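Local structure of aspartate-semialdehyde dehydrogenase (Thermus thermophilus, 2YV3) at residues E21-L27 and A44-E48; R110-F114 and A324-L328; D287-I293 and D304-G309. The protein probably catalyses the NADPH-dependent reductive dephosphorylation of L-aspartyl-4-phosphate to L-aspartate-semialdehyde, a step toward lysine, methionine and threonine. All blocks are in the same frame, centred on the assembly; numbering follows the deposited sequence.

Contact 1. Residues E21-L27 and A44-E48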
loop_
_atom_site.group_PDB
_atom_site.type_symbol
_atom_site.label_atom_id
_atom_site.label_comp_id
_atom_site.label_asym_id
_atom_site.label_seq_id
_atom_site.Cartn_x
_atom_site.Cartn_y
_atom_site.Cartn_z
ATOM N N GLU A 21 -21.345 -3.500 -24.131
ATOM C CA GLU A 21 -21.438 -2.829 -25.404
ATOM C C GLU A 21 -20.128 -3.086 -26.175
ATOM O O GLU A 21 -20.146 -3.551 -27.321
ATOM C CB GLU A 21 -21.625 -1.348 -25.144
ATOM C CG GLU A 21 -21.862 -0.511 -26.360
ATOM C CD GLU A 21 -21.972 0.963 -26.022
ATOM O OE1 GLU A 21 -22.722 1.311 -25.081
ATOM O OE2 GLU A 21 -21.312 1.774 -26.702
ATOM N N ALA A 22 -19.000 -2.815 -25.508
ATOM C CA ALA A 22 -17.652 -2.940 -26.074
ATOM C C ALA A 22 -17.212 -4.301 -26.562
ATOM O O ALA A 22 -16.286 -4.390 -27.362
ATOM C CB ALA A 22 -16.612 -2.414 -25.069
ATOM N N ARG A 23 -17.833 -5.357 -26.054
ATOM C CA ARG A 23 -17.485 -6.711 -26.470
ATOM C C ARG A 23 -18.463 -7.104 -27.555
ATOM O O ARG A 23 -18.420 -8.217 -28.073
ATOM C CB ARG A 23 -17.628 -7.707 -25.317
ATOM C CG ARG A 23 -16.939 -7.315 -24.028
ATOM C CD ARG A 23 -16.077 -8.453 -23.494
ATOM N NE ARG A 23 -14.673 -8.218 -23.817
ATOM C CZ ARG A 23 -13.713 -9.134 -23.738
ATOM N NH1 ARG A 23 -13.990 -10.372 -23.347
ATOM N NH2 ARG A 23 -12.472 -8.805 -24.048
ATOM N N ASN A 24 -19.354 -6.173 -27.878
ATOM C CA ASN A 24 -20.389 -6.394 -28.875
ATOM C C ASN A 24 -21.185 -7.600 -28.445
ATOM O O ASN A 24 -21.420 -8.501 -29.247
ATOM C CB ASN A 24 -19.787 -6.657 -30.260
ATOM C CG ASN A 24 -18.840 -5.563 -30.705
ATOM O OD1 ASN A 24 -17.685 -5.519 -30.280
ATOM N ND2 ASN A 24 -19.330 -4.662 -31.563
ATOM N N PHE A 25 -21.585 -7.632 -27.176
ATOM C CA PHE A 25 -22.368 -8.759 -26.677
ATOM C C PHE A 25 -23.696 -8.784 -27.415
ATOM O O PHE A 25 -24.491 -7.853 -27.327
ATOM C CB PHE A 25 -22.605 -8.661 -25.168
ATOM C CG PHE A 25 -23.013 -9.972 -24.542
ATOM C CD1 PHE A 25 -24.349 -10.361 -24.506
ATOM C CD2 PHE A 25 -22.044 -10.853 -24.043
ATOM C CE1 PHE A 25 -24.715 -11.621 -23.984
ATOM C CE2 PHE A 25 -22.399 -12.105 -23.522
ATOM C CZ PHE A 25 -23.728 -12.489 -23.494
ATOM N N PRO A 26 -23.947 -9.872 -28.151
ATOM C CA PRO A 26 -25.144 -10.115 -28.953
ATOM C C PRO A 26 -26.393 -10.368 -28.147
ATOM O O PRO A 26 -26.713 -11.510 -27.850
ATOM C CB PRO A 26 -24.760 -11.342 -29.766
ATOM C CG PRO A 26 -24.025 -12.155 -28.737
ATOM C CD PRO A 26 -23.126 -11.098 -28.075
ATOM N N LEU A 27 -27.088 -9.310 -27.766
ATOM C CA LEU A 27 -28.327 -9.503 -27.039
ATOM C C LEU A 27 -29.455 -9.567 -28.072
ATOM O O LEU A 27 -29.197 -9.688 -29.275
ATOM C CB LEU A 27 -28.578 -8.368 -26.022
ATOM C CG LEU A 27 -28.229 -6.889 -26.246
ATOM C CD1 LEU A 27 -26.841 -6.584 -25.722
ATOM C CD2 LEU A 27 -28.375 -6.557 -27.718
ATOM N N ALA A 44 -27.733 4.799 -20.847
ATOM C CA ALA A 44 -27.497 4.884 -22.276
ATOM C C ALA A 44 -26.768 3.667 -22.773
ATOM O O ALA A 44 -25.791 3.216 -22.170
ATOM C CB ALA A 44 -26.685 6.130 -22.587
ATOM N N PHE A 45 -27.237 3.152 -23.892
ATOM C CA PHE A 45 -26.640 1.983 -24.481
ATOM C C PHE A 45 -26.649 2.203 -25.985
ATOM O O PHE A 45 -27.581 2.797 -26.525
ATOM C CB PHE A 45 -27.462 0.751 -24.098
ATOM C CG PHE A 45 -26.769 -0.543 -24.364
ATOM C CD1 PHE A 45 -25.480 -0.766 -23.883
ATOM C CD2 PHE A 45 -27.395 -1.539 -25.092
ATOM C CE1 PHE A 45 -24.825 -1.964 -24.126
ATOM C CE2 PHE A 45 -26.751 -2.743 -25.339
ATOM C CZ PHE A 45 -25.464 -2.959 -24.857
ATOM N N ARG A 46 -25.611 1.731 -26.661
ATOM C CA ARG A 46 -25.514 1.912 -28.100
ATOM C C ARG A 46 -25.975 3.338 -28.503
ATOM O O ARG A 46 -26.456 3.575 -29.622
ATOM C CB ARG A 46 -26.328 0.828 -28.804
ATOM C CG ARG A 46 -25.737 -0.571 -28.627
ATOM C CD ARG A 46 -26.456 -1.611 -29.496
ATOM N NE ARG A 46 -25.782 -2.913 -29.497
ATOM C CZ ARG A 46 -26.133 -3.967 -28.751
ATOM N NH1 ARG A 46 -27.169 -3.890 -27.932
ATOM N NH2 ARG A 46 -25.435 -5.098 -28.817
ATOM N N GLY A 47 -25.798 4.278 -27.571
ATOM C CA GLY A 47 -26.160 5.662 -27.793
ATOM C C GLY A 47 -27.639 5.871 -27.601
ATOM O O GLY A 47 -28.131 6.997 -27.489
ATOM N N GLU A 48 -28.353 4.760 -27.563
ATOM C CA GLU A 48 -29.793 4.785 -27.392
ATOM C C GLU A 48 -30.111 4.793 -25.895
ATOM O O GLU A 48 -29.448 4.124 -25.090
ATOM C CB GLU A 48 -30.394 3.552 -28.074
ATOM C CG GLU A 48 -29.649 3.173 -29.369
ATOM C CD GLU A 48 -29.870 1.726 -29.802
ATOM O OE1 GLU A 48 -29.713 0.811 -28.961
ATOM O OE2 GLU A 48 -30.193 1.506 -30.989
#

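Contact 2. Residues R110-F114 and A324-L328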
loop_
_atom_site.group_PDB
_atom_site.type_symbol
_atom_site.label_atom_id
_atom_site.label_comp_id
_atom_site.label_asym_id
_atom_site.label_seq_id
_atom_site.Cartn_x
_atom_site.Cartn_y
_atom_site.Cartn_z
ATOM N N ARG A 110 -13.222 -21.962 -16.192
ATOM C CA ARG A 110 -14.359 -21.815 -17.121
ATOM C C ARG A 110 -15.173 -23.096 -17.109
ATOM O O ARG A 110 -16.396 -23.083 -17.291
ATOM C CB ARG A 110 -13.848 -21.568 -18.535
ATOM C CG ARG A 110 -14.824 -21.856 -19.672
ATOM C CD ARG A 110 -14.048 -21.856 -21.001
ATOM N NE ARG A 110 -14.889 -22.028 -22.183
ATOM C CZ ARG A 110 -15.776 -23.007 -22.338
ATOM N NH1 ARG A 110 -15.942 -23.909 -21.373
ATOM N NH2 ARG A 110 -16.494 -23.090 -23.454
ATOM N N GLU A 111 -14.465 -24.201 -16.907
ATOM C CA GLU A 111 -15.055 -25.526 -16.831
ATOM C C GLU A 111 -16.253 -25.544 -15.879
ATOM O O GLU A 111 -17.232 -26.249 -16.110
ATOM C CB GLU A 111 -13.992 -26.520 -16.345
ATOM C CG GLU A 111 -12.802 -25.857 -15.602
ATOM C CD GLU A 111 -11.690 -25.415 -16.545
ATOM O OE1 GLU A 111 -10.989 -26.305 -17.080
ATOM O OE2 GLU A 111 -11.520 -24.191 -16.761
ATOM N N LYS A 112 -16.181 -24.761 -14.810
ATOM C CA LYS A 112 -17.270 -24.710 -13.835
ATOM C C LYS A 112 -18.563 -24.065 -14.331
ATOM O O LYS A 112 -19.624 -24.343 -13.789
ATOM C CB LYS A 112 -16.798 -24.010 -12.555
ATOM C CG LYS A 112 -15.515 -24.604 -11.963
ATOM C CD LYS A 112 -15.557 -26.136 -11.932
ATOM C CE LYS A 112 -14.204 -26.764 -11.505
ATOM N NZ LYS A 112 -12.992 -26.441 -12.361
ATOM N N ILE A 113 -18.483 -23.213 -15.352
ATOM C CA ILE A 113 -19.676 -22.552 -15.886
ATOM C C ILE A 113 -20.800 -23.545 -16.192
ATOM O O ILE A 113 -21.985 -23.264 -15.995
ATOM C CB ILE A 113 -19.369 -21.784 -17.212
ATOM C CG1 ILE A 113 -18.524 -20.533 -16.932
ATOM C CG2 ILE A 113 -20.659 -21.412 -17.913
ATOM C CD1 ILE A 113 -18.328 -19.635 -18.144
ATOM N N PHE A 114 -20.432 -24.719 -16.670
ATOM C CA PHE A 114 -21.445 -25.683 -17.041
ATOM C C PHE A 114 -21.751 -26.668 -15.921
ATOM O O PHE A 114 -22.475 -27.653 -16.105
ATOM C CB PHE A 114 -21.008 -26.361 -18.339
ATOM C CG PHE A 114 -20.512 -25.381 -19.377
ATOM C CD1 PHE A 114 -21.378 -24.442 -19.937
ATOM C CD2 PHE A 114 -19.164 -25.336 -19.730
ATOM C CE1 PHE A 114 -20.911 -23.471 -20.822
ATOM C CE2 PHE A 114 -18.691 -24.374 -20.610
ATOM C CZ PHE A 114 -19.565 -23.436 -21.157
ATOM N N ALA A 324 -20.180 -14.814 -22.147
ATOM C CA ALA A 324 -19.608 -14.985 -23.474
ATOM C C ALA A 324 -19.126 -16.426 -23.587
ATOM O O ALA A 324 -19.152 -17.004 -24.669
ATOM C CB ALA A 324 -18.443 -14.032 -23.677
ATOM N N GLU A 325 -18.695 -16.998 -22.467
ATOM C CA GLU A 325 -18.220 -18.373 -22.440
ATOM C C GLU A 325 -19.413 -19.305 -22.317
ATOM O O GLU A 325 -19.445 -20.360 -22.951
ATOM C CB GLU A 325 -17.279 -18.633 -21.254
ATOM C CG GLU A 325 -16.082 -17.692 -21.099
ATOM C CD GLU A 325 -15.492 -17.231 -22.416
ATOM O OE1 GLU A 325 -15.419 -18.042 -23.362
ATOM O OE2 GLU A 325 -15.089 -16.050 -22.505
ATOM N N GLU A 326 -20.380 -18.933 -21.479
ATOM C CA GLU A 326 -21.567 -19.756 -21.318
ATOM C C GLU A 326 -21.897 -20.177 -22.741
ATOM O O GLU A 326 -22.041 -21.362 -23.028
ATOM C CB GLU A 326 -22.713 -18.948 -20.688
ATOM C CG GLU A 326 -24.028 -18.972 -21.460
ATOM C CD GLU A 326 -25.232 -19.291 -20.590
ATOM O OE1 GLU A 326 -25.191 -20.310 -19.866
ATOM O OE2 GLU A 326 -26.224 -18.533 -20.641
ATOM N N TRP A 327 -21.971 -19.196 -23.634
ATOM C CA TRP A 327 -22.225 -19.447 -25.048
ATOM C C TRP A 327 -21.409 -20.649 -25.526
ATOM O O TRP A 327 -21.934 -21.542 -26.172
ATOM C CB TRP A 327 -21.826 -18.229 -25.874
ATOM C CG TRP A 327 -22.819 -17.115 -25.871
ATOM C CD1 TRP A 327 -23.143 -16.286 -24.829
ATOM C CD2 TRP A 327 -23.604 -16.686 -26.987
ATOM N NE1 TRP A 327 -24.078 -15.363 -25.237
ATOM C CE2 TRP A 327 -24.380 -15.587 -26.557
ATOM C CE3 TRP A 327 -23.725 -17.128 -28.314
ATOM C CZ2 TRP A 327 -25.269 -14.917 -27.410
ATOM C CZ3 TRP A 327 -24.611 -16.464 -29.163
ATOM C CH2 TRP A 327 -25.373 -15.368 -28.706
ATOM N N LEU A 328 -20.118 -20.658 -25.223
ATOM C CA LEU A 328 -19.253 -21.769 -25.612
ATOM C C LEU A 328 -19.652 -23.071 -24.877
ATOM O O LEU A 328 -20.843 -23.196 -24.534
ATOM C CB LEU A 328 -17.791 -21.410 -25.316
ATOM C CG LEU A 328 -17.110 -20.398 -26.247
ATOM C CD1 LEU A 328 -15.978 -19.698 -25.521
ATOM C CD2 LEU A 328 -16.591 -21.107 -27.489
#

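Contact 3. Residues D287-I293 and D304-G309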
loop_
_atom_site.group_PDB
_atom_site.type_symbol
_atom_site.label_atom_id
_atom_site.label_comp_id
_atom_site.label_asym_id
_atom_site.label_seq_id
_atom_site.Cartn_x
_atom_site.Cartn_y
_atom_site.Cartn_z
ATOM N N ASP A 287 -7.219 -5.570 -19.302
ATOM C CA ASP A 287 -6.153 -6.368 -18.732
ATOM C C ASP A 287 -5.745 -5.947 -17.339
ATOM O O ASP A 287 -6.209 -4.945 -16.777
ATOM C CB ASP A 287 -4.906 -6.339 -19.609
ATOM C CG ASP A 287 -4.994 -7.292 -20.753
ATOM O OD1 ASP A 287 -6.011 -8.005 -20.832
ATOM O OD2 ASP A 287 -4.043 -7.327 -21.565
ATOM N N VAL A 288 -4.846 -6.743 -16.798
ATOM C CA VAL A 288 -4.296 -6.511 -15.495
ATOM C C VAL A 288 -2.835 -6.408 -15.825
ATOM O O VAL A 288 -2.325 -7.185 -16.633
ATOM C CB VAL A 288 -4.541 -7.732 -14.567
ATOM C CG1 VAL A 288 -4.219 -9.030 -15.310
ATOM C CG2 VAL A 288 -3.677 -7.638 -13.330
ATOM N N GLU A 289 -2.150 -5.447 -15.241
ATOM C CA GLU A 289 -0.730 -5.345 -15.497
ATOM C C GLU A 289 -0.035 -6.056 -14.364
ATOM O O GLU A 289 -0.573 -6.125 -13.266
ATOM C CB GLU A 289 -0.305 -3.881 -15.579
ATOM C CG GLU A 289 -0.646 -3.244 -16.934
ATOM C CD GLU A 289 -0.656 -1.725 -16.887
ATOM O OE1 GLU A 289 -0.886 -1.088 -17.933
ATOM O OE2 GLU A 289 -0.442 -1.166 -15.794
ATOM N N VAL A 290 1.133 -6.625 -14.639
ATOM C CA VAL A 290 1.919 -7.325 -13.617
ATOM C C VAL A 290 3.419 -7.020 -13.778
ATOM O O VAL A 290 4.006 -7.208 -14.841
ATOM C CB VAL A 290 1.685 -8.854 -13.684
ATOM C CG1 VAL A 290 2.507 -9.556 -12.597
ATOM C CG2 VAL A 290 0.200 -9.158 -13.510
ATOM N N GLY A 291 4.035 -6.545 -12.708
ATOM C CA GLY A 291 5.435 -6.201 -12.771
ATOM C C GLY A 291 6.183 -6.463 -11.490
ATOM O O GLY A 291 5.695 -7.137 -10.574
ATOM N N ARG A 292 7.400 -5.936 -11.447
ATOM C CA ARG A 292 8.296 -6.078 -10.312
ATOM C C ARG A 292 8.611 -7.519 -9.957
ATOM O O ARG A 292 9.002 -7.828 -8.825
ATOM C CB ARG A 292 7.736 -5.334 -9.110
ATOM C CG ARG A 292 7.705 -3.858 -9.339
ATOM C CD ARG A 292 9.094 -3.330 -9.599
ATOM N NE ARG A 292 9.441 -2.364 -8.566
ATOM C CZ ARG A 292 9.819 -2.689 -7.339
ATOM N NH1 ARG A 292 9.927 -3.959 -6.997
ATOM N NH2 ARG A 292 10.022 -1.738 -6.435
ATOM N N ILE A 293 8.458 -8.404 -10.936
ATOM C CA ILE A 293 8.766 -9.809 -10.731
ATOM C C ILE A 293 10.212 -9.867 -10.261
ATOM O O ILE A 293 11.113 -9.430 -10.968
ATOM C CB ILE A 293 8.626 -10.584 -12.049
ATOM C CG1 ILE A 293 9.478 -9.913 -13.151
ATOM C CG2 ILE A 293 7.154 -10.603 -12.491
ATOM C CD1 ILE A 293 10.845 -10.552 -13.450
ATOM N N ASP A 304 8.429 -11.926 -5.612
ATOM C CA ASP A 304 7.725 -10.729 -5.190
ATOM C C ASP A 304 7.260 -9.966 -6.430
ATOM O O ASP A 304 8.079 -9.392 -7.137
ATOM C CB ASP A 304 8.636 -9.826 -4.367
ATOM C CG ASP A 304 8.990 -10.423 -3.016
ATOM O OD1 ASP A 304 9.714 -11.438 -3.010
ATOM O OD2 ASP A 304 8.549 -9.881 -1.961
ATOM N N PHE A 305 5.964 -9.978 -6.721
ATOM C CA PHE A 305 5.472 -9.222 -7.861
ATOM C C PHE A 305 4.456 -8.200 -7.392
ATOM O O PHE A 305 4.056 -8.217 -6.241
ATOM C CB PHE A 305 4.861 -10.120 -8.948
ATOM C CG PHE A 305 4.091 -11.302 -8.421
ATOM C CD1 PHE A 305 4.765 -12.432 -7.941
ATOM C CD2 PHE A 305 2.696 -11.312 -8.450
ATOM C CE1 PHE A 305 4.071 -13.553 -7.507
ATOM C CE2 PHE A 305 1.986 -12.433 -8.014
ATOM C CZ PHE A 305 2.686 -13.559 -7.542
ATOM N N PHE A 306 4.082 -7.292 -8.296
ATOM C CA PHE A 306 3.113 -6.228 -8.033
ATOM C C PHE A 306 2.049 -6.383 -9.111
ATOM O O PHE A 306 2.347 -6.765 -10.226
ATOM C CB PHE A 306 3.786 -4.852 -8.155
ATOM C CG PHE A 306 2.982 -3.721 -7.569
ATOM C CD1 PHE A 306 2.790 -3.626 -6.196
ATOM C CD2 PHE A 306 2.405 -2.763 -8.391
ATOM C CE1 PHE A 306 2.031 -2.597 -5.643
ATOM C CE2 PHE A 306 1.637 -1.719 -7.848
ATOM C CZ PHE A 306 1.452 -1.645 -6.463
ATOM N N VAL A 307 0.808 -6.074 -8.792
ATOM C CA VAL A 307 -0.243 -6.248 -9.775
ATOM C C VAL A 307 -1.283 -5.154 -9.742
ATOM O O VAL A 307 -1.620 -4.626 -8.690
ATOM C CB VAL A 307 -0.962 -7.602 -9.563
ATOM C CG1 VAL A 307 -1.829 -7.923 -10.760
ATOM C CG2 VAL A 307 0.072 -8.719 -9.324
ATOM N N VAL A 308 -1.802 -4.803 -10.899
ATOM C CA VAL A 308 -2.825 -3.792 -10.928
ATOM C C VAL A 308 -3.901 -4.222 -11.918
ATOM O O VAL A 308 -3.611 -4.802 -12.956
ATOM C CB VAL A 308 -2.218 -2.414 -11.308
ATOM C CG1 VAL A 308 -3.099 -1.280 -10.812
ATOM C CG2 VAL A 308 -0.852 -2.282 -10.681
ATOM N N GLY A 309 -5.151 -3.965 -11.573
ATOM C CA GLY A 309 -6.249 -4.316 -12.453
ATOM C C GLY A 309 -7.348 -3.329 -12.183
ATOM O O GLY A 309 -7.478 -2.873 -11.057
#

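Contact 1. Residues E21-L27 and A44-E48
Glu21 and Leu27 meet the Phe45 ring from two places. CB of Glu21 lies 3.4 Å from CE1 of Phe45, while CD1 of Leu27 comes to the ring edge, close to the ring plane, 3.9 Å from CE2 of Phe45. Phe45 and Glu21 run past one another in opposite senses. With CG of Glu21 anti to the backbone N (chi1 -175°) and the chain extended beyond it, the carboxylate travels on to the backbone of Arg46, whose N donates a weak hydrogen bond of 3.3 Å to OE1 of Glu21. The Arg46 side chain returns the other way. Extended from CG to NE, it brings its guanidinium to Leu27, whose CG lies in the guanidinium plane at the edge, 3.6 Å from NH1 of Arg46. NH2 of Arg46 also makes a weak, bent hydrogen bond of 3.3 Å to O of Phe25, with 134° at the hydrogen.

Two turns set these groups in place. A type I' turn from Phe45 to Glu48 joins the outermost strand 42-45 to strand 48-54 at one edge of the Rossmann-type sheet. Helix 11-22, part of the beta-alpha-beta crossover from strand 3-6 to strand 31-34, ends in a Schellman motif at Asn24, where N of Asn24 bonds O of Glu21 at 2.8 Å. Farther out, Phe45 rests on Leu17 of the same helix, and the Phe25 ring meets Trp327 nearly perpendicularly.

Contact 2. Residues R110-F114 and A324-L328
Ile113 and Glu326 mark the closer of two backbone approaches, with 6.4 Å between CA of Ile113 and CA of Glu326, against 7.4 Å from CA of Arg110 to CA of Glu325. The loop coils like a helix over 110-113, but the repeating backbone bonds of one are missing. CD1 of Ile113 reaches CB of Glu325 at 3.4 Å, and its other branch, CG2, lies 3.9 Å from CA of Glu326. That same CG2 also sits over one face of the Phe114 ring, offset toward the rim. Phe114 meets the helix with its edge: CE1 of Phe114 is 3.3 Å from O of Glu326, which lies near the ring plane, and the less surely placed O of Glu325 is also at the edge. The approach is consistent with weak electrostatic attraction between ring hydrogens and carbonyls at the C-terminal end of helix 319-327, near the end of the chain, which packs here on a loop between strands 87-90 and 119-121 of the NAD-binding domain. Arg110, its CG anti to the backbone N (chi1 160°) and its chain extended as far as NE, sends its guanidinium to this helix end. It crosses Glu325 at about a right angle, with NE of Arg110 4.2 Å from OE1 of Glu325, opposite charges beyond salt-bridge range; the position of that oxygen is doubtful. The positive group may also be favoured by the helix dipole. Putting an alanine at Arg110 would probably deprive the Glu325 carboxylate and the helix end of this neighbouring positive charge. Behind the contact, Trp327 turns from this loop to pack on Phe25 and Pro26.

Contact 3. Residues D287-I293 and D304-G309
O of Gly291 accepts a 2.8 Å hydrogen bond from N of Phe306, nearly straight at 160° on the hydrogen, and N of Gly291 returns one of 3.0 Å to O of Phe306. Together they make Gly291 and Phe306 an antiparallel hydrogen-bonded pair. Glu289 and Val308 form the next such pair, with N of Val308 3.0 Å from O of Glu289. The short strand axes, 4.6 Å apart at their closest, run at 157° to each other, which confirms the antiparallel course.

Between the two pairs lies the non-hydrogen-bonded couple Val290 and Val307. Their side chains stand side by side and point the same way, with CG2 of Val290 beside CG1 of Val307. This face, with Val288 and Phe305, is covered by helix 125-141, where Ala133 touches Val290 and Leu137 touches Phe305. The edge of the Phe305 ring meets CG2 of Val307.

On the other face CB of Arg292 lies 4.1 Å from CB of Phe306. From there, Phe306, its CG anti to its own N (chi1 -165°), carries its ring to Pro193 of the second subunit, while Arg292, bent at chi2 and chi3, gives NH2 to a salt bridge with Glu207 of that subunit; within the chain, OE1 of Glu289 on this face is held in a salt bridge by Lys285.

The two segments belong to the antiparallel hairpin of strands 288-295 and 302-310, the former outermost within this chain, in the mixed sheet of the semialdehyde dehydrogenase dimerisation domain, where backbone hydrogen bonds join strand 302-310 to strand 237-246, among them Gly309 with His238, the predicted proton acceptor.

Overall arrangement
Contact 1 closes first along the chain, wholly within the NAD-binding domain. Contact 2 spans some 210 residues, bringing helix 319-327 back to that domain, and contact 3, a hairpin of the dimerisation domain, falls within this interval. Contacts 1 and 2 have centres 21 Å apart yet touch: CG of Pro26 lies 3.3 Å from CZ2 of Trp327, so the loop after helix 11-22 and the C-terminal helix share an interface. Contact 3 stands apart, its centre 30 Å from contact 1 and 26 Å from contact 2. Its residues reach the second subunit, whereas no other chain of the assembly touches contacts 1 and 2, which link parts within one subunit.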